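Local coordinates for competence protein ComEA-related protein (Thermus thermophilus, PDB 2DUY) that is of unknown function but carries paired helix-hairpin-helix motifs related to those of the competence protein ComEA and probably binds DNA, at residues Glu27-Leu32 against Arg41-Gly46; Arg47-Val52 against Leu56-Ile61. One frame throughout, in Å; residues are numbered along the deposited sequence.

Contact 1 of 2, residues Glu27-Leu32 against Arg41-Gly46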
loop_
_atom_site.group_PDB
_atom_site.type_symbol
_atom_site.label_atom_id
_atom_site.label_comp_id
_atom_site.label_asym_id
_atom_site.label_seq_id
_atom_site.Cartn_x
_atom_site.Cartn_y
_atom_site.Cartn_z
ATOM N N GLU A 27 0.864 6.251 8.436
ATOM C CA GLU A 27 0.096 7.410 7.973
ATOM C C GLU A 27 0.185 7.585 6.459
ATOM O O GLU A 27 -0.798 7.936 5.804
ATOM C CB GLU A 27 0.608 8.698 8.625
ATOM C CG GLU A 27 0.683 8.699 10.146
ATOM C CD GLU A 27 -0.672 8.794 10.820
ATOM O OE1 GLU A 27 -0.707 8.963 12.060
ATOM O OE2 GLU A 27 -1.700 8.700 10.118
ATOM N N GLU A 28 1.377 7.372 5.914
ATOM C CA GLU A 28 1.597 7.513 4.481
ATOM C C GLU A 28 0.801 6.461 3.722
ATOM O O GLU A 28 0.221 6.742 2.674
ATOM C CB GLU A 28 3.096 7.414 4.168
ATOM C CG GLU A 28 3.857 8.682 4.558
ATOM C CD GLU A 28 5.367 8.500 4.691
ATOM O OE1 GLU A 28 6.061 9.529 4.813
ATOM O OE2 GLU A 28 5.865 7.354 4.685
ATOM N N LEU A 29 0.754 5.252 4.265
ATOM C CA LEU A 29 -0.006 4.185 3.628
ATOM C C LEU A 29 -1.497 4.502 3.728
ATOM O O LEU A 29 -2.282 4.194 2.822
ATOM C CB LEU A 29 0.282 2.850 4.312
ATOM C CG LEU A 29 1.676 2.259 4.110
ATOM C CD1 LEU A 29 1.884 1.078 5.030
ATOM C CD2 LEU A 29 1.822 1.820 2.647
HETATM N N MSE A 30 -1.889 5.119 4.837
HETATM C CA MSE A 30 -3.288 5.462 5.042
HETATM C C MSE A 30 -3.770 6.578 4.109
HETATM O O MSE A 30 -4.961 6.888 4.063
HETATM C CB MSE A 30 -3.518 5.829 6.512
HETATM C CG MSE A 30 -3.439 4.611 7.427
HETATM SE SE MSE A 30 -3.680 4.997 9.316
HETATM C CE MSE A 30 -5.556 5.473 9.288
ATOM N N ALA A 31 -2.851 7.178 3.359
ATOM C CA ALA A 31 -3.225 8.233 2.417
ATOM C C ALA A 31 -3.658 7.603 1.089
ATOM O O ALA A 31 -4.244 8.272 0.240
ATOM C CB ALA A 31 -2.050 9.191 2.186
ATOM N N LEU A 32 -3.373 6.312 0.926
ATOM C CA LEU A 32 -3.729 5.587 -0.292
ATOM C C LEU A 32 -5.215 5.286 -0.344
ATOM O O LEU A 32 -5.836 4.958 0.664
ATOM C CB LEU A 32 -2.964 4.266 -0.384
ATOM C CG LEU A 32 -1.446 4.364 -0.503
ATOM C CD1 LEU A 32 -0.824 3.023 -0.175
ATOM C CD2 LEU A 32 -1.071 4.816 -1.902
ATOM N N ARG A 41 -1.743 -1.429 8.672
ATOM C CA ARG A 41 -1.004 -2.227 9.652
ATOM C C ARG A 41 -0.578 -3.572 9.063
ATOM O O ARG A 41 0.565 -4.003 9.232
ATOM C CB ARG A 41 -1.867 -2.484 10.885
ATOM C CG ARG A 41 -1.089 -3.011 12.076
ATOM C CD ARG A 41 -1.990 -3.714 13.093
ATOM N NE ARG A 41 -2.037 -5.160 12.870
ATOM C CZ ARG A 41 -2.851 -5.779 12.019
ATOM N NH1 ARG A 41 -3.720 -5.088 11.289
ATOM N NH2 ARG A 41 -2.782 -7.099 11.887
ATOM N N ARG A 42 -1.501 -4.245 8.381
ATOM C CA ARG A 42 -1.185 -5.540 7.775
ATOM C C ARG A 42 -0.127 -5.400 6.684
ATOM O O ARG A 42 0.691 -6.293 6.486
ATOM C CB ARG A 42 -2.442 -6.175 7.177
ATOM C CG ARG A 42 -3.479 -6.565 8.215
ATOM C CD ARG A 42 -4.778 -7.001 7.566
ATOM N NE ARG A 42 -5.740 -7.474 8.556
ATOM C CZ ARG A 42 -7.004 -7.785 8.282
ATOM N NH1 ARG A 42 -7.465 -7.668 7.038
ATOM N NH2 ARG A 42 -7.804 -8.222 9.248
ATOM N N ILE A 43 -0.154 -4.290 5.961
ATOM C CA ILE A 43 0.837 -4.081 4.914
ATOM C C ILE A 43 2.224 -3.996 5.560
ATOM O O ILE A 43 3.152 -4.645 5.100
ATOM C CB ILE A 43 0.537 -2.797 4.102
ATOM C CG1 ILE A 43 -0.701 -3.035 3.231
ATOM C CG2 ILE A 43 1.750 -2.415 3.223
ATOM C CD1 ILE A 43 -1.202 -1.796 2.505
ATOM N N VAL A 44 2.365 -3.215 6.631
ATOM C CA VAL A 44 3.678 -3.099 7.294
ATOM C C VAL A 44 4.138 -4.454 7.812
ATOM O O VAL A 44 5.306 -4.838 7.655
ATOM C CB VAL A 44 3.656 -2.130 8.504
ATOM C CG1 VAL A 44 5.033 -2.136 9.192
ATOM C CG2 VAL A 44 3.313 -0.727 8.045
ATOM N N GLU A 45 3.215 -5.176 8.436
ATOM C CA GLU A 45 3.525 -6.485 8.998
ATOM C C GLU A 45 3.923 -7.512 7.945
ATOM O O GLU A 45 4.644 -8.465 8.243
ATOM C CB GLU A 45 2.332 -7.000 9.812
ATOM C CG GLU A 45 2.087 -6.191 11.085
ATOM C CD GLU A 45 0.990 -6.767 11.959
ATOM O OE1 GLU A 45 0.907 -6.376 13.141
ATOM O OE2 GLU A 45 0.208 -7.604 11.468
ATOM N N GLY A 46 3.461 -7.312 6.713
ATOM C CA GLY A 46 3.792 -8.242 5.651
ATOM C C GLY A 46 5.106 -7.979 4.927
ATOM O O GLY A 46 5.471 -8.733 4.024
#

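Contact 2 of 2, residues Arg47-Val52 against Leu56-Ile61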
loop_
_atom_site.group_PDB
_atom_site.type_symbol
_atom_site.label_atom_id
_atom_site.label_comp_id
_atom_site.label_asym_id
_atom_site.label_seq_id
_atom_site.Cartn_x
_atom_site.Cartn_y
_atom_site.Cartn_z
ATOM N N ARG A 47 5.823 -6.930 5.319
ATOM C CA ARG A 47 7.097 -6.581 4.682
ATOM C C ARG A 47 8.141 -7.675 4.865
ATOM O O ARG A 47 8.121 -8.384 5.867
ATOM C CB ARG A 47 7.630 -5.271 5.265
ATOM C CG ARG A 47 6.819 -4.066 4.818
ATOM C CD ARG A 47 7.157 -2.787 5.565
ATOM N NE ARG A 47 6.387 -1.694 4.971
ATOM C CZ ARG A 47 6.289 -0.463 5.460
ATOM N NH1 ARG A 47 6.909 -0.128 6.589
ATOM N NH2 ARG A 47 5.568 0.441 4.800
ATOM N N PRO A 48 9.087 -7.802 3.924
ATOM C CA PRO A 48 9.255 -7.003 2.709
ATOM C C PRO A 48 8.468 -7.508 1.506
ATOM O O PRO A 48 8.055 -8.667 1.462
ATOM C CB PRO A 48 10.757 -7.091 2.454
ATOM C CG PRO A 48 11.042 -8.510 2.815
ATOM C CD PRO A 48 10.238 -8.713 4.105
ATOM N N TYR A 49 8.283 -6.615 0.539
ATOM C CA TYR A 49 7.608 -6.917 -0.721
ATOM C C TYR A 49 8.675 -6.843 -1.814
ATOM O O TYR A 49 9.441 -5.877 -1.860
ATOM C CB TYR A 49 6.513 -5.880 -1.011
ATOM C CG TYR A 49 5.429 -5.873 0.041
ATOM C CD1 TYR A 49 5.477 -4.993 1.122
ATOM C CD2 TYR A 49 4.412 -6.821 0.010
ATOM C CE1 TYR A 49 4.537 -5.070 2.143
ATOM C CE2 TYR A 49 3.475 -6.908 1.021
ATOM C CZ TYR A 49 3.544 -6.032 2.087
ATOM O OH TYR A 49 2.624 -6.139 3.095
ATOM N N ALA A 50 8.748 -7.858 -2.675
ATOM C CA ALA A 50 9.732 -7.845 -3.764
ATOM C C ALA A 50 9.133 -7.110 -4.960
ATOM O O ALA A 50 9.854 -6.532 -5.775
ATOM C CB ALA A 50 10.120 -9.274 -4.156
ATOM N N ARG A 51 7.808 -7.152 -5.068
ATOM C CA ARG A 51 7.094 -6.460 -6.131
ATOM C C ARG A 51 5.728 -6.056 -5.587
ATOM O O ARG A 51 5.264 -6.602 -4.583
ATOM C CB ARG A 51 6.952 -7.338 -7.391
ATOM C CG ARG A 51 6.078 -8.611 -7.240
ATOM C CD ARG A 51 6.917 -9.886 -7.179
ATOM N NE ARG A 51 6.089 -11.096 -7.034
ATOM C CZ ARG A 51 5.701 -11.880 -8.037
ATOM N NH1 ARG A 51 6.055 -11.602 -9.284
ATOM N NH2 ARG A 51 4.955 -12.961 -7.791
ATOM N N VAL A 52 5.086 -5.095 -6.241
ATOM C CA VAL A 52 3.790 -4.623 -5.781
ATOM C C VAL A 52 2.756 -5.736 -5.766
ATOM O O VAL A 52 1.855 -5.748 -4.931
ATOM C CB VAL A 52 3.303 -3.444 -6.650
ATOM C CG1 VAL A 52 1.872 -3.084 -6.315
ATOM C CG2 VAL A 52 4.211 -2.230 -6.406
ATOM N N LEU A 56 -0.804 -8.995 -2.636
ATOM C CA LEU A 56 -1.896 -9.961 -2.595
ATOM C C LEU A 56 -1.755 -10.918 -1.410
ATOM O O LEU A 56 -2.659 -11.716 -1.149
ATOM C CB LEU A 56 -1.983 -10.755 -3.907
ATOM C CG LEU A 56 -2.507 -9.940 -5.096
ATOM C CD1 LEU A 56 -2.522 -10.788 -6.357
ATOM C CD2 LEU A 56 -3.926 -9.445 -4.772
ATOM N N LYS A 57 -0.634 -10.849 -0.693
ATOM C CA LYS A 57 -0.476 -11.712 0.479
ATOM C C LYS A 57 -1.143 -11.081 1.700
ATOM O O LYS A 57 -1.295 -11.731 2.732
ATOM C CB LYS A 57 0.998 -11.955 0.807
ATOM C CG LYS A 57 1.718 -10.774 1.430
ATOM C CD LYS A 57 3.076 -11.205 1.971
ATOM C CE LYS A 57 4.170 -10.241 1.567
ATOM N NZ LYS A 57 5.501 -10.686 2.083
ATOM N N VAL A 58 -1.553 -9.821 1.576
ATOM C CA VAL A 58 -2.177 -9.113 2.692
ATOM C C VAL A 58 -3.671 -9.379 2.755
ATOM O O VAL A 58 -4.377 -9.202 1.764
ATOM C CB VAL A 58 -1.960 -7.597 2.580
ATOM C CG1 VAL A 58 -2.598 -6.893 3.768
ATOM C CG2 VAL A 58 -0.475 -7.295 2.515
ATOM N N LYS A 59 -4.152 -9.808 3.919
ATOM C CA LYS A 59 -5.574 -10.102 4.058
ATOM C C LYS A 59 -6.364 -8.820 3.860
ATOM O O LYS A 59 -6.054 -7.795 4.463
ATOM C CB LYS A 59 -5.867 -10.694 5.443
ATOM C CG LYS A 59 -7.289 -11.234 5.612
ATOM C CD LYS A 59 -7.444 -11.957 6.958
ATOM C CE LYS A 59 -8.719 -12.799 7.024
ATOM N NZ LYS A 59 -9.959 -11.987 6.899
ATOM N N GLY A 60 -7.371 -8.873 2.995
ATOM C CA GLY A 60 -8.191 -7.700 2.762
ATOM C C GLY A 60 -7.896 -6.891 1.516
ATOM O O GLY A 60 -8.650 -5.978 1.185
ATOM N N ILE A 61 -6.802 -7.200 0.828
ATOM C CA ILE A 61 -6.456 -6.474 -0.385
ATOM C C ILE A 61 -6.755 -7.331 -1.614
ATOM O O ILE A 61 -5.900 -8.065 -2.103
ATOM C CB ILE A 61 -4.970 -6.056 -0.388
ATOM C CG1 ILE A 61 -4.720 -5.059 0.751
ATOM C CG2 ILE A 61 -4.609 -5.412 -1.713
ATOM C CD1 ILE A 61 -3.284 -4.562 0.847
#

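Contact 1 of 2, residues Glu27-Leu32 against Arg41-Gly46
Leu29, on the short helix 26-29, faces Ile43 on helix 37-45 with their CA atoms 8.4 Å apart, a separation bridged by side chains alone. One methyl does the touching from the first helix: CD1 of Leu29 reaches over to the second helix and meets two branches there. It lies 3.9 Å from CG2 of Ile43 and 3.8 Å from CG2 of Val44, so that two consecutive residues of one helical turn receive the same methyl group. In Leu29, CG stands anti to the carbonyl carbon (chi1 -70°) and CD1 continues anti to CA (chi2 170°), which carries this methyl across to the second helix. The two CG2 methyls come from different rotations: that of Ile43 is anti to its own backbone N, that of Val44 anti to its carbonyl carbon. Leu29 and Ile43 are buried, whereas Val44 is partly exposed. Ala40, one turn earlier on helix 37-45, also packs on Leu29. A type I turn from Leu29 to Leu32 is closed by Leu32 N to Leu29 O at 3.0 Å. On the exposed surface of helix 37-45, Arg41 NH2 and Glu45 OE2 form a salt bridge of 3.1 Å, one helical turn apart. Two short helices joined by a tight connection and held together by aliphatic side chains are characteristic of the helix-hairpin-helix motif, and this pair forms the first such unit of the chain.

Contact 2 of 2, residues Arg47-Val52 against Leu56-Ile61
Lys57 stretches across to Pro48 and Tyr49, while Val58 beside it meets the tyrosine hydroxyl. From CB, which points toward the 47-52 loop, the lysine chain sets out with CG between the backbone N and the carbonyl carbon (chi1 74°), and a bend at chi3 (134°) brings its end to the tyrosine. CE comes obliquely to the ring, 3.4 Å from Tyr49 CE2 and 3.8 Å from Tyr49 CD2. At the tip, NZ makes a weak hydrogen bond of 3.3 Å to Pro48 O; its stronger partner is Gly46 O, so the ammonium group joins two carbonyls of the chain that follows helix 37-45. Val58 approaches at the ring's edge, near its plane, with CG2 3.4 Å from Tyr49 OH, a packing contact. The hydroxyl's hydrogen bond goes instead to Ile43 O, which ties the ring to the last turn of helix 37-45. From Val58 to Ile61 the chain makes a type II turn, with Gly60 at a positive phi of 100°. This Val58-Ile61 turn, leading into helix 63-69, corresponds to the hairpin of the second helix-hairpin-helix motif.

Overall arrangement
Contact 1 closes before contact 2 opens, and Gly46 is followed directly by Arg47, so the two run in series along one chain with centres about 10 Å apart. Contact 1 joins helices 26-29 and 37-45; contact 2 lies in the loop region between helices 37-45 and 63-69. Contact 2 packs against the end of segment 41-46, at helix 37-45 and at Gly46 just beyond it: residues 41-46 bond to both sides of contact 2, and Arg42 packs on Val58. Arg47 also touches Leu29, connecting the loop back to the first helix. All four segments belong to the helix-hairpin-helix region, whose two units pack together in a small chain, consistent with a probable role in DNA binding.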